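Endo-n-acetyl-beta-d-glucosaminidase (PDB 4AC1) hydrolyses the chitobiose core of N-linked glycans as a family 18 glycoside hydrolase, and is held responsible for deglycosylating the cellulases of Hypocrea jecorina. Local coordinates at residues Arg4-Tyr8 with Asp184-Thr188; Glu28-Ala32 with Ala272-Thr276; Thr200-Asp204 with Ser241-Tyr246; Leu235-Ile239 with Val277-Pro281. All blocks are in the same frame, centred on the assembly; numbering follows the deposited sequence.

How the contacts relate
Contact 1 opens at the N terminus on strand 4-9. Segment 28-32 of contact 2 comes next, before contact 1 closes at 184-188, so these two cross. Contact 3 opens at 200-204 and contact 4 at 235-239; contact 3 closes at 241-246, contact 2 at 272-276 and contact 4 at 277-281. Contacts 3 and 4 thus cross on helix 232-246, contacts 2 and 4 cross on helix 270-279, and contact 3 falls wholly within the span of contact 2. Contact 1 spans the inside of the barrel, while the other three join its outer helices and a loop. Leu5 links the inner and outer layers by packing on Val275 and Thr276.

Contact 1: Arg4-Tyr8 with Asp184-Thr188; sequences RLIVY and DWYNT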
loop_
_atom_site.group_PDB
_atom_site.type_symbol
_atom_site.label_atom_id
_atom_site.label_comp_id
_atom_site.label_asym_id
_atom_site.label_seq_id
_atom_site.Cartn_x
_atom_site.Cartn_y
_atom_site.Cartn_z
ATOM N N ARG A 4 11.449 4.930 -1.164
ATOM C CA ARG A 4 10.814 3.628 -1.377
ATOM C C ARG A 4 10.194 3.582 -2.768
ATOM O O ARG A 4 9.744 4.616 -3.296
ATOM C CB ARG A 4 9.732 3.380 -0.329
ATOM C CG ARG A 4 10.228 3.548 1.104
ATOM C CD ARG A 4 9.095 3.349 2.085
ATOM N NE ARG A 4 9.434 3.720 3.462
ATOM C CZ ARG A 4 9.280 4.938 3.981
ATOM N NH1 ARG A 4 8.847 5.936 3.234
ATOM N NH2 ARG A 4 9.562 5.165 5.260
ATOM N N LEU A 5 10.201 2.395 -3.372
ATOM C CA LEU A 5 9.438 2.140 -4.582
ATOM C C LEU A 5 8.563 0.944 -4.298
ATOM O O LEU A 5 9.062 -0.171 -4.092
ATOM C CB LEU A 5 10.336 1.867 -5.795
ATOM C CG LEU A 5 9.602 1.517 -7.099
ATOM C CD1 LEU A 5 8.609 2.620 -7.521
ATOM C CD2 LEU A 5 10.577 1.209 -8.229
ATOM N N ILE A 6 7.259 1.184 -4.277
ATOM C CA ILE A 6 6.285 0.234 -3.775
ATOM C C ILE A 6 5.307 -0.091 -4.884
ATOM O O ILE A 6 4.811 0.812 -5.547
ATOM C CB ILE A 6 5.507 0.874 -2.616
ATOM C CG1 ILE A 6 6.458 1.213 -1.458
ATOM C CG2 ILE A 6 4.344 -0.018 -2.149
ATOM C CD1 ILE A 6 6.157 2.526 -0.783
ATOM N N VAL A 7 5.045 -1.370 -5.105
ATOM C CA VAL A 7 4.087 -1.809 -6.126
ATOM C C VAL A 7 3.011 -2.671 -5.471
ATOM O O VAL A 7 3.324 -3.662 -4.779
ATOM C CB VAL A 7 4.777 -2.621 -7.237
ATOM C CG1 VAL A 7 3.737 -3.323 -8.139
ATOM C CG2 VAL A 7 5.705 -1.727 -8.047
ATOM N N TYR A 8 1.752 -2.274 -5.659
ATOM C CA TYR A 8 0.611 -3.092 -5.275
ATOM C C TYR A 8 0.335 -4.150 -6.335
ATOM O O TYR A 8 0.327 -3.853 -7.542
ATOM C CB TYR A 8 -0.632 -2.230 -5.108
ATOM C CG TYR A 8 -0.694 -1.384 -3.846
ATOM C CD1 TYR A 8 -0.168 -0.091 -3.797
ATOM C CD2 TYR A 8 -1.304 -1.883 -2.693
ATOM C CE1 TYR A 8 -0.235 0.669 -2.628
ATOM C CE2 TYR A 8 -1.388 -1.126 -1.527
ATOM C CZ TYR A 8 -0.852 0.148 -1.506
ATOM O OH TYR A 8 -0.933 0.918 -0.365
ATOM N N ASP A 184 4.888 3.238 9.765
ATOM C CA ASP A 184 6.123 3.457 9.010
ATOM C C ASP A 184 5.985 4.499 7.907
ATOM O O ASP A 184 6.892 5.304 7.717
ATOM C CB ASP A 184 6.708 2.134 8.506
ATOM C CG ASP A 184 7.076 1.232 9.639
ATOM O OD1 ASP A 184 8.120 1.488 10.285
ATOM O OD2 ASP A 184 6.306 0.317 9.974
ATOM N N TRP A 185 4.858 4.476 7.190
ATOM C CA TRP A 185 4.573 5.502 6.184
ATOM C C TRP A 185 3.122 5.438 5.733
ATOM O O TRP A 185 2.381 4.507 6.092
ATOM C CB TRP A 185 5.533 5.432 4.973
ATOM C CG TRP A 185 5.284 4.300 4.018
ATOM C CD1 TRP A 185 4.413 4.297 2.964
ATOM C CD2 TRP A 185 5.920 3.012 4.017
ATOM N NE1 TRP A 185 4.454 3.096 2.311
ATOM C CE2 TRP A 185 5.380 2.292 2.928
ATOM C CE3 TRP A 185 6.886 2.392 4.829
ATOM C CZ2 TRP A 185 5.750 0.979 2.639
ATOM C CZ3 TRP A 185 7.267 1.094 4.528
ATOM C CH2 TRP A 185 6.694 0.400 3.441
ATOM N N TYR A 186 2.745 6.450 4.952
ATOM C CA TYR A 186 1.422 6.582 4.375
ATOM C C TYR A 186 1.515 6.453 2.856
ATOM O O TYR A 186 2.195 7.253 2.193
ATOM C CB TYR A 186 0.812 7.934 4.768
ATOM C CG TYR A 186 0.703 8.148 6.267
ATOM C CD1 TYR A 186 -0.389 7.646 6.975
ATOM C CD2 TYR A 186 1.685 8.857 6.973
ATOM C CE1 TYR A 186 -0.492 7.816 8.340
ATOM C CE2 TYR A 186 1.580 9.038 8.360
ATOM C CZ TYR A 186 0.481 8.525 9.023
ATOM O OH TYR A 186 0.392 8.706 10.391
ATOM N N ASN A 187 0.860 5.424 2.324
ATOM C CA ASN A 187 0.734 5.205 0.885
ATOM C C ASN A 187 -0.336 6.156 0.393
ATOM O O ASN A 187 -1.524 5.826 0.362
ATOM C CB ASN A 187 0.322 3.757 0.629
ATOM C CG ASN A 187 1.427 2.787 0.947
ATOM O OD1 ASN A 187 2.500 2.838 0.337
ATOM N ND2 ASN A 187 1.182 1.909 1.924
ATOM N N THR A 188 0.087 7.363 0.041
ATOM C CA THR A 188 -0.863 8.466 -0.063
ATOM C C THR A 188 -1.443 8.535 -1.473
ATOM O O THR A 188 -0.706 8.623 -2.458
ATOM C CB THR A 188 -0.215 9.787 0.397
ATOM O OG1 THR A 188 0.299 9.627 1.726
ATOM C CG2 THR A 188 -1.220 10.914 0.455
#
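Arg4, Ile6 and Tyr8 meet Trp185 and Asn187 across the interior of the (beta/alpha)8 barrel of family 18, a buried packing contact between two strands that are not neighbours in the sheet. The strand segments are inclined by 55° and, at 10.5 Å between axes, meet mainly through side chains. Toward the N-terminal end of strand 4-9, the extended Arg4 chain lies over one face of the Trp185 indole. Its CD stands 3.6 Å from the centroid of the six-membered ring, a CH-pi contact almost on the ring normal, and NE comes to 3.2 Å from Trp185 CE3. The guanidinium is tilted by only 25° from the indole plane, and its NH1 donates to Ala214 O, which holds the group over the ring. Ile6 supplies the next layer, its CD1 lying 3.8 Å from Trp185 CZ2. The indole itself is pinned at its edge: Trp185 NE1 donates to Asn187 OD1 at 2.8 Å, with OD1 in the ring plane but NE1 above the plane of the amide. Trp185 reaches this place with CG wedged between its own backbone N and carbonyl carbon. Toward the other end of the strand, Tyr8 OH bonds to Asp123 OD2, while Asn187 ND2 gives a weak bond to Asp123 OD1. Asp123 belongs to the Asp-X-Asp-X-Glu sequence characteristic of family 18, so the packed core grades here into what is probably the active-site floor. The two partners of Asp123 also touch each other, Tyr8 OH lying 3.3 Å from Asn187 CB.

Contact 2: Glu28-Ala32 with Ala272-Thr276; sequences EKGIA and AQIVT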
loop_
_atom_site.group_PDB
_atom_site.type_symbol
_atom_site.label_atom_id
_atom_site.label_comp_id
_atom_site.label_asym_id
_atom_site.label_seq_id
_atom_site.Cartn_x
_atom_site.Cartn_y
_atom_site.Cartn_z
ATOM N N GLU A 28 14.340 -7.914 -14.432
ATOM C CA GLU A 28 14.571 -6.917 -15.489
ATOM C C GLU A 28 15.497 -5.809 -14.991
ATOM O O GLU A 28 15.501 -5.482 -13.808
ATOM C CB GLU A 28 13.251 -6.352 -16.015
ATOM C CG GLU A 28 12.321 -7.382 -16.648
ATOM C CD GLU A 28 12.782 -7.849 -18.015
ATOM O OE1 GLU A 28 13.449 -7.068 -18.725
ATOM O OE2 GLU A 28 12.466 -8.999 -18.377
ATOM N N LYS A 29 16.292 -5.234 -15.886
ATOM C CA LYS A 29 17.348 -4.323 -15.453
ATOM C C LYS A 29 16.813 -2.964 -15.013
ATOM O O LYS A 29 15.770 -2.508 -15.490
ATOM C CB LYS A 29 18.431 -4.151 -16.528
ATOM C CG LYS A 29 17.916 -3.996 -17.939
ATOM C CD LYS A 29 17.860 -5.344 -18.641
ATOM C CE LYS A 29 16.763 -5.375 -19.687
ATOM N NZ LYS A 29 15.425 -5.173 -19.059
ATOM N N GLY A 30 17.525 -2.345 -14.079
ATOM C CA GLY A 30 17.256 -0.966 -13.681
ATOM C C GLY A 30 16.038 -0.740 -12.801
ATOM O O GLY A 30 15.379 0.286 -12.930
ATOM N N ILE A 31 15.735 -1.691 -11.918
ATOM C CA ILE A 31 14.582 -1.559 -11.022
ATOM C C ILE A 31 15.068 -1.612 -9.585
ATOM O O ILE A 31 15.835 -2.515 -9.211
ATOM C CB ILE A 31 13.534 -2.668 -11.265
ATOM C CG1 ILE A 31 13.085 -2.677 -12.735
ATOM C CG2 ILE A 31 12.331 -2.478 -10.338
ATOM C CD1 ILE A 31 12.124 -3.781 -13.072
ATOM N N ALA A 32 14.649 -0.636 -8.783
ATOM C CA ALA A 32 14.994 -0.633 -7.366
ATOM C C ALA A 32 13.721 -0.765 -6.547
ATOM O O ALA A 32 13.333 0.154 -5.818
ATOM C CB ALA A 32 15.780 0.634 -6.989
ATOM N N ALA A 272 8.114 0.353 -13.305
ATOM C CA ALA A 272 9.096 0.355 -12.221
ATOM C C ALA A 272 10.486 0.781 -12.672
ATOM O O ALA A 272 11.200 1.406 -11.905
ATOM C CB ALA A 272 9.142 -1.001 -11.521
ATOM N N GLN A 273 10.858 0.445 -13.907
ATOM C CA GLN A 273 12.103 0.951 -14.495
ATOM C C GLN A 273 12.105 2.480 -14.622
ATOM O O GLN A 273 13.045 3.144 -14.208
ATOM C CB GLN A 273 12.341 0.317 -15.868
ATOM C CG GLN A 273 12.606 -1.173 -15.836
ATOM C CD GLN A 273 12.746 -1.780 -17.213
ATOM O OE1 GLN A 273 11.966 -1.479 -18.116
ATOM N NE2 GLN A 273 13.707 -2.678 -17.367
ATOM N N ILE A 274 11.025 3.031 -15.169
ATOM C CA ILE A 274 10.897 4.477 -15.320
ATOM C C ILE A 274 10.916 5.189 -13.972
ATOM O O ILE A 274 11.618 6.188 -13.784
ATOM C CB ILE A 274 9.623 4.835 -16.136
ATOM C CG1 ILE A 274 9.811 4.382 -17.589
ATOM C CG2 ILE A 274 9.314 6.332 -16.056
ATOM C CD1 ILE A 274 8.661 4.679 -18.500
ATOM N N VAL A 275 10.153 4.667 -13.015
ATOM C CA VAL A 275 10.107 5.301 -11.694
ATOM C C VAL A 275 11.427 5.145 -10.937
ATOM O O VAL A 275 11.797 6.019 -10.176
ATOM C CB VAL A 275 8.869 4.849 -10.875
ATOM C CG1 VAL A 275 8.819 5.551 -9.545
ATOM C CG2 VAL A 275 7.615 5.173 -11.645
ATOM N N THR A 276 12.141 4.048 -11.170
ATOM C CA THR A 276 13.497 3.914 -10.637
ATOM C C THR A 276 14.420 5.010 -11.198
ATOM O O THR A 276 15.211 5.606 -10.446
ATOM C CB THR A 276 14.077 2.514 -10.885
ATOM O OG1 THR A 276 13.319 1.542 -10.146
ATOM C CG2 THR A 276 15.535 2.439 -10.430
HETATM O O HOH W 1 13.214 -4.486 -19.745
HETATM O O HOH W 2 15.605 2.179 -14.776
#
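Gln273 and Thr276, one turn apart on helix 270-279, reach over to the backbone of the 28-32 loop that leads from helix 24-27 to strand 35-42. Thr276 OG1 serves both ways: it donates to Ala272 O at 2.8 Å within its own helix and accepts from Ala32 N at 2.9 Å in a nearly straight bond. Ala272 O consequently receives two donors, OG1 and N of Thr276, from opposite faces of its carbonyl plane. Gln273, extended beyond CG, sends NE2 to Lys29 O at 2.8 Å, within the plane of that carbonyl, and its other N-H serves a water. Lys29 NZ is paired with Glu28 OE1 in a salt bridge of 2.8 Å. A second water donates to both Gly30 O (2.7 Å) and Gln273 O, joining loop and helix where Gly30 takes a positive phi. Beneath the polar rim, Ile31 CG2 packs 3.7 Å from Ala272 CB and CG1 lies 3.5 Å from Gln273 CG. Since the helix side chains bind main-chain atoms of the loop, the contact fixes the loop's path chiefly through its backbone, with the salt bridge at the edge.

Contact 3: Thr200-Asp204 with Ser241-Tyr246; sequences TSDYD and SLVSEY
Asp204 OD1 is the polar focus here, receiving a hydrogen bond of 2.7 Å from Tyr246 OH while Glu245 OE1 stands 2.6 Å away. Two carboxylate oxygens of Asp204 and Glu245 this close suggest that one of the acids holds a proton, which would relieve the meeting of like charges. The two carboxylate planes are turned by 77° from each other. Tyr246 OH arrives from above the plane of the Asp204 carboxylate, and Asp204 OD1 in turn sits at the edge of the tyrosine ring, near its plane. A water bridges the two segments, donating to Tyr246 OH at 2.9 Å and to Asp204 O at 2.8 Å. One face of the Tyr246 ring is covered by CB of the preceding Glu245.

Deeper in, Leu242 divides its two methyls between partners. Leu242 CD1 lies over one face of the Tyr203 ring, 3.9 Å from its centroid in a CH-pi contact, and Leu242 CD2 fits 3.7 Å from Thr200 CG2 while also touching Asp204 OD1. Tyr203 presents that face because its CG is anti to the backbone N (chi1 -164°), and its OH is tied to Val216 O. Tyr203 CD1 also approaches Tyr246 CE2 at 4.1 Å. The contact thus joins the start of helix 201-208 to the last turns of helix 232-246, neighbours in the outer layer of the barrel, with Ile249 packing on Tyr203 and Leu242 and the Tyr203 hydroxyl anchored to strand 216-221 between them in the chain.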
loop_
_atom_site.group_PDB
_atom_site.type_symbol
_atom_site.label_atom_id
_atom_site.label_comp_id
_atom_site.label_asym_id
_atom_site.label_seq_id
_atom_site.Cartn_x
_atom_site.Cartn_y
_atom_site.Cartn_z
ATOM N N THR A 200 3.810 20.459 -6.914
ATOM C CA THR A 200 4.183 20.176 -5.535
ATOM C C THR A 200 3.164 20.598 -4.482
ATOM O O THR A 200 3.349 20.310 -3.302
ATOM C CB THR A 200 5.481 20.902 -5.173
ATOM O OG1 THR A 200 5.295 22.313 -5.340
ATOM C CG2 THR A 200 6.625 20.433 -6.039
ATOM N N SER A 201 2.101 21.299 -4.887
ATOM C CA SER A 201 1.262 21.993 -3.906
ATOM C C SER A 201 0.615 21.059 -2.881
ATOM O O SER A 201 0.638 21.346 -1.670
ATOM C CB SER A 201 0.229 22.905 -4.578
ATOM O OG SER A 201 -0.676 22.158 -5.368
ATOM N N ASP A 202 0.058 19.943 -3.349
ATOM C CA ASP A 202 -0.601 19.011 -2.429
ATOM C C ASP A 202 0.369 18.341 -1.450
ATOM O O ASP A 202 0.124 18.330 -0.233
ATOM C CB ASP A 202 -1.417 17.976 -3.205
ATOM C CG ASP A 202 -2.600 18.602 -3.955
ATOM O OD1 ASP A 202 -2.895 19.803 -3.738
ATOM O OD2 ASP A 202 -3.250 17.917 -4.771
ATOM N N TYR A 203 1.473 17.815 -1.976
ATOM C CA TYR A 203 2.498 17.203 -1.141
ATOM C C TYR A 203 2.999 18.211 -0.095
ATOM O O TYR A 203 3.115 17.881 1.092
ATOM C CB TYR A 203 3.642 16.660 -2.014
ATOM C CG TYR A 203 4.568 15.682 -1.322
ATOM C CD1 TYR A 203 5.546 16.120 -0.431
ATOM C CD2 TYR A 203 4.467 14.312 -1.572
ATOM C CE1 TYR A 203 6.392 15.216 0.201
ATOM C CE2 TYR A 203 5.318 13.401 -0.947
ATOM C CZ TYR A 203 6.277 13.869 -0.071
ATOM O OH TYR A 203 7.133 13.018 0.584
ATOM N N ASP A 204 3.271 19.443 -0.528
ATOM C CA ASP A 204 3.725 20.499 0.397
ATOM C C ASP A 204 2.689 20.807 1.486
ATOM O O ASP A 204 3.041 21.031 2.643
ATOM C CB ASP A 204 4.042 21.807 -0.348
ATOM C CG ASP A 204 5.316 21.743 -1.214
ATOM O OD1 ASP A 204 6.208 20.892 -1.015
ATOM O OD2 ASP A 204 5.430 22.605 -2.108
ATOM N N SER A 241 11.387 18.764 -7.881
ATOM C CA SER A 241 11.128 19.925 -7.037
ATOM C C SER A 241 11.018 19.553 -5.556
ATOM O O SER A 241 11.593 20.217 -4.701
ATOM C CB SER A 241 9.872 20.649 -7.508
ATOM O OG SER A 241 9.613 21.781 -6.703
ATOM N N LEU A 242 10.274 18.487 -5.246
ATOM C CA LEU A 242 10.138 18.042 -3.859
ATOM C C LEU A 242 11.476 17.695 -3.221
ATOM O O LEU A 242 11.736 18.098 -2.090
ATOM C CB LEU A 242 9.191 16.838 -3.757
ATOM C CG LEU A 242 7.732 17.114 -4.132
ATOM C CD1 LEU A 242 6.950 15.819 -4.163
ATOM C CD2 LEU A 242 7.101 18.108 -3.179
ATOM N N VAL A 243 12.315 16.951 -3.945
ATOM C CA VAL A 243 13.638 16.558 -3.463
ATOM C C VAL A 243 14.512 17.797 -3.184
ATOM O O VAL A 243 15.272 17.830 -2.218
ATOM C CB VAL A 243 14.291 15.542 -4.444
ATOM C CG1 VAL A 243 15.798 15.384 -4.205
ATOM C CG2 VAL A 243 13.580 14.191 -4.331
ATOM N N SER A 244 14.372 18.827 -4.025
ATOM C CA SER A 244 15.113 20.083 -3.801
ATOM C C SER A 244 14.703 20.767 -2.486
ATOM O O SER A 244 15.515 21.462 -1.854
ATOM C CB SER A 244 14.976 21.029 -4.996
ATOM O OG SER A 244 13.769 21.761 -4.955
ATOM N N GLU A 245 13.452 20.551 -2.076
ATOM C CA GLU A 245 12.917 21.091 -0.826
ATOM C C GLU A 245 13.304 20.249 0.382
ATOM O O GLU A 245 13.707 20.792 1.414
ATOM C CB GLU A 245 11.386 21.136 -0.865
ATOM C CG GLU A 245 10.751 22.019 -1.912
ATOM C CD GLU A 245 9.249 22.097 -1.707
ATOM O OE1 GLU A 245 8.544 21.201 -2.199
ATOM O OE2 GLU A 245 8.788 23.017 -1.002
ATOM N N TYR A 246 13.148 18.929 0.259
ATOM C CA TYR A 246 13.173 18.033 1.418
ATOM C C TYR A 246 14.379 17.107 1.488
ATOM O O TYR A 246 14.600 16.487 2.528
ATOM C CB TYR A 246 11.872 17.212 1.495
ATOM C CG TYR A 246 10.620 18.072 1.488
ATOM C CD1 TYR A 246 10.407 19.019 2.484
ATOM C CD2 TYR A 246 9.666 17.957 0.470
ATOM C CE1 TYR A 246 9.273 19.826 2.485
ATOM C CE2 TYR A 246 8.509 18.766 0.464
ATOM C CZ TYR A 246 8.338 19.707 1.475
ATOM O OH TYR A 246 7.216 20.520 1.484
HETATM O O HOH W 3 5.581 22.161 3.160
#

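Contact 4: Leu235-Ile239 with Val277-Pro281; sequences LNNTI and VILRP. Unlike the reference sequence in segment 277-281: Val277 (reference Glu). With NAG (2-acetamido-2-deoxy-beta-D-glucopyranose), chain B.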
loop_
_atom_site.group_PDB
_atom_site.type_symbol
_atom_site.label_atom_id
_atom_site.label_comp_id
_atom_site.label_asym_id
_atom_site.label_seq_id
_atom_site.Cartn_x
_atom_site.Cartn_y
_atom_site.Cartn_z
ATOM N N LEU A 235 5.137 13.440 -13.134
ATOM C CA LEU A 235 5.556 12.933 -11.832
ATOM C C LEU A 235 7.015 13.309 -11.569
ATOM O O LEU A 235 7.350 13.804 -10.487
ATOM C CB LEU A 235 5.350 11.412 -11.760
ATOM C CG LEU A 235 5.827 10.734 -10.472
ATOM C CD1 LEU A 235 4.993 11.188 -9.283
ATOM C CD2 LEU A 235 5.794 9.218 -10.611
ATOM N N ASN A 236 7.869 13.086 -12.569
ATOM C CA ASN A 236 9.284 13.383 -12.440
ATOM C C ASN A 236 9.545 14.859 -12.127
ATOM O O ASN A 236 10.307 15.183 -11.214
ATOM C CB ASN A 236 10.036 12.973 -13.702
ATOM C CG ASN A 236 11.495 13.317 -13.624
ATOM O OD1 ASN A 236 12.202 12.865 -12.722
ATOM N ND2 ASN A 236 11.957 14.146 -14.572
ATOM N N ASN A 237 8.897 15.752 -12.873
ATOM C CA ASN A 237 9.100 17.178 -12.678
ATOM C C ASN A 237 8.776 17.582 -11.235
ATOM O O ASN A 237 9.510 18.316 -10.588
ATOM C CB ASN A 237 8.266 17.945 -13.714
ATOM C CG ASN A 237 8.536 19.431 -13.697
ATOM O OD1 ASN A 237 7.898 20.182 -12.954
ATOM N ND2 ASN A 237 9.474 19.871 -14.530
ATOM N N THR A 238 7.668 17.061 -10.729
ATOM C CA THR A 238 7.263 17.345 -9.366
ATOM C C THR A 238 8.234 16.764 -8.339
ATOM O O THR A 238 8.594 17.438 -7.381
ATOM C CB THR A 238 5.841 16.820 -9.110
ATOM O OG1 THR A 238 4.942 17.517 -9.985
ATOM C CG2 THR A 238 5.403 17.054 -7.677
ATOM N N ILE A 239 8.663 15.519 -8.536
ATOM C CA ILE A 239 9.581 14.895 -7.578
ATOM C C ILE A 239 10.934 15.621 -7.521
ATOM O O ILE A 239 11.477 15.815 -6.433
ATOM C CB ILE A 239 9.713 13.387 -7.836
ATOM C CG1 ILE A 239 8.423 12.692 -7.379
ATOM C CG2 ILE A 239 10.945 12.811 -7.121
ATOM C CD1 ILE A 239 8.357 11.199 -7.711
ATOM N N VAL A 277 14.308 5.304 -12.498
ATOM C CA VAL A 277 15.116 6.393 -13.067
ATOM C C VAL A 277 14.751 7.747 -12.446
ATOM O O VAL A 277 15.614 8.607 -12.257
ATOM C CB VAL A 277 15.036 6.495 -14.605
ATOM C CG1 VAL A 277 16.054 7.515 -15.113
ATOM C CG2 VAL A 277 15.327 5.176 -15.269
ATOM N N ILE A 278 13.480 7.939 -12.115
ATOM C CA ILE A 278 13.044 9.162 -11.445
ATOM C C ILE A 278 13.603 9.275 -10.016
ATOM O O ILE A 278 14.121 10.331 -9.617
ATOM C CB ILE A 278 11.496 9.255 -11.427
ATOM C CG1 ILE A 278 10.962 9.419 -12.852
ATOM C CG2 ILE A 278 11.022 10.367 -10.479
ATOM C CD1 ILE A 278 9.440 9.311 -12.968
ATOM N N LEU A 279 13.505 8.196 -9.242
ATOM C CA LEU A 279 13.816 8.241 -7.821
ATOM C C LEU A 279 15.292 8.063 -7.529
ATOM O O LEU A 279 15.811 8.590 -6.538
ATOM C CB LEU A 279 13.067 7.124 -7.116
ATOM C CG LEU A 279 11.556 7.276 -7.022
ATOM C CD1 LEU A 279 10.957 6.010 -6.387
ATOM C CD2 LEU A 279 11.181 8.530 -6.232
ATOM N N ARG A 280 15.945 7.274 -8.373
ATOM C CA ARG A 280 17.355 6.946 -8.207
ATOM C C ARG A 280 18.109 7.123 -9.528
ATOM O O ARG A 280 18.599 6.147 -10.104
ATOM C CB ARG A 280 17.506 5.520 -7.663
ATOM C CG ARG A 280 16.992 5.347 -6.235
ATOM C CD ARG A 280 17.156 3.931 -5.700
ATOM N NE ARG A 280 16.409 3.776 -4.452
ATOM C CZ ARG A 280 16.925 3.912 -3.235
ATOM N NH1 ARG A 280 18.224 4.177 -3.069
ATOM N NH2 ARG A 280 16.144 3.768 -2.174
ATOM N N PRO A 281 18.210 8.381 -10.002
ATOM C CA PRO A 281 18.787 8.632 -11.332
ATOM C C PRO A 281 20.288 8.341 -11.422
ATOM O O PRO A 281 20.821 8.268 -12.525
ATOM C CB PRO A 281 18.493 10.117 -11.584
ATOM C CG PRO A 281 18.241 10.712 -10.243
ATOM C CD PRO A 281 17.772 9.617 -9.330
HETATM C C1 NAG B . 13.315 14.620 -14.669
HETATM C C2 NAG B . 13.970 13.891 -15.845
HETATM C C3 NAG B . 15.291 14.531 -16.281
HETATM C C4 NAG B . 15.246 16.057 -16.301
HETATM C C5 NAG B . 14.552 16.637 -15.067
HETATM C C6 NAG B . 14.327 18.142 -15.192
HETATM C C7 NAG B . 13.429 11.526 -16.025
HETATM C C8 NAG B . 13.747 10.132 -15.582
HETATM N N2 NAG B . 14.177 12.493 -15.504
HETATM O O3 NAG B . 15.618 14.101 -17.585
HETATM O O4 NAG B . 16.573 16.535 -16.381
HETATM O O5 NAG B . 13.292 16.019 -14.892
HETATM O O6 NAG B . 13.505 18.454 -16.301
HETATM O O7 NAG B . 12.522 11.729 -16.829
HETATM O O HOH W 4 14.488 12.501 -11.316
#
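Ile278 is pressed between Asn236 and Ile239 where helices 232-246 and 270-279, consecutive in the outer layer of the barrel, come together. This is the tight part: Ile278 CG1 and CD1 both lie 3.8 Å from Asn236 CB, and its CG2 meets Ile239 CD1 at 3.9 Å, the two isoleucines crossing at about a right angle. The backbones draw close here, with the CA atoms of Asn236 and Ile278 only 5.7 Å apart. Inward the fit is looser. Ile239 CD1 reaches Leu279 CD2 at 4.2 Å and Leu235 CD2 reaches Ile278 CD1 at 4.3 Å, with Ile239 and Leu279 continuing onto Val252 of strand 251-255.

The outer side is polar and carries a sugar. Asn236, in the sequon Asn-Asn-Thr, holds CG anti to its backbone N (chi1 178°), which sends the amide outward, where ND2 is bonded covalently to C1 of N-acetylglucosamine. The acetamido methyl C8 of the sugar folds back onto the other helix, 3.5 Å from CG1 of Val277, a glutamate in the reference sequence, and also nears Ile278 CG1. A water donates to Asn236 OD1 at 2.7 Å and to Ile278 O, a carbonyl in the last turn of its helix. The N-glycosidic bond uses ND2, while OD1 still accepts from the water; in this model the hydrophobic seam ends outward in a glycan methyl beside Val277 and Ile278 and a water that links both helices.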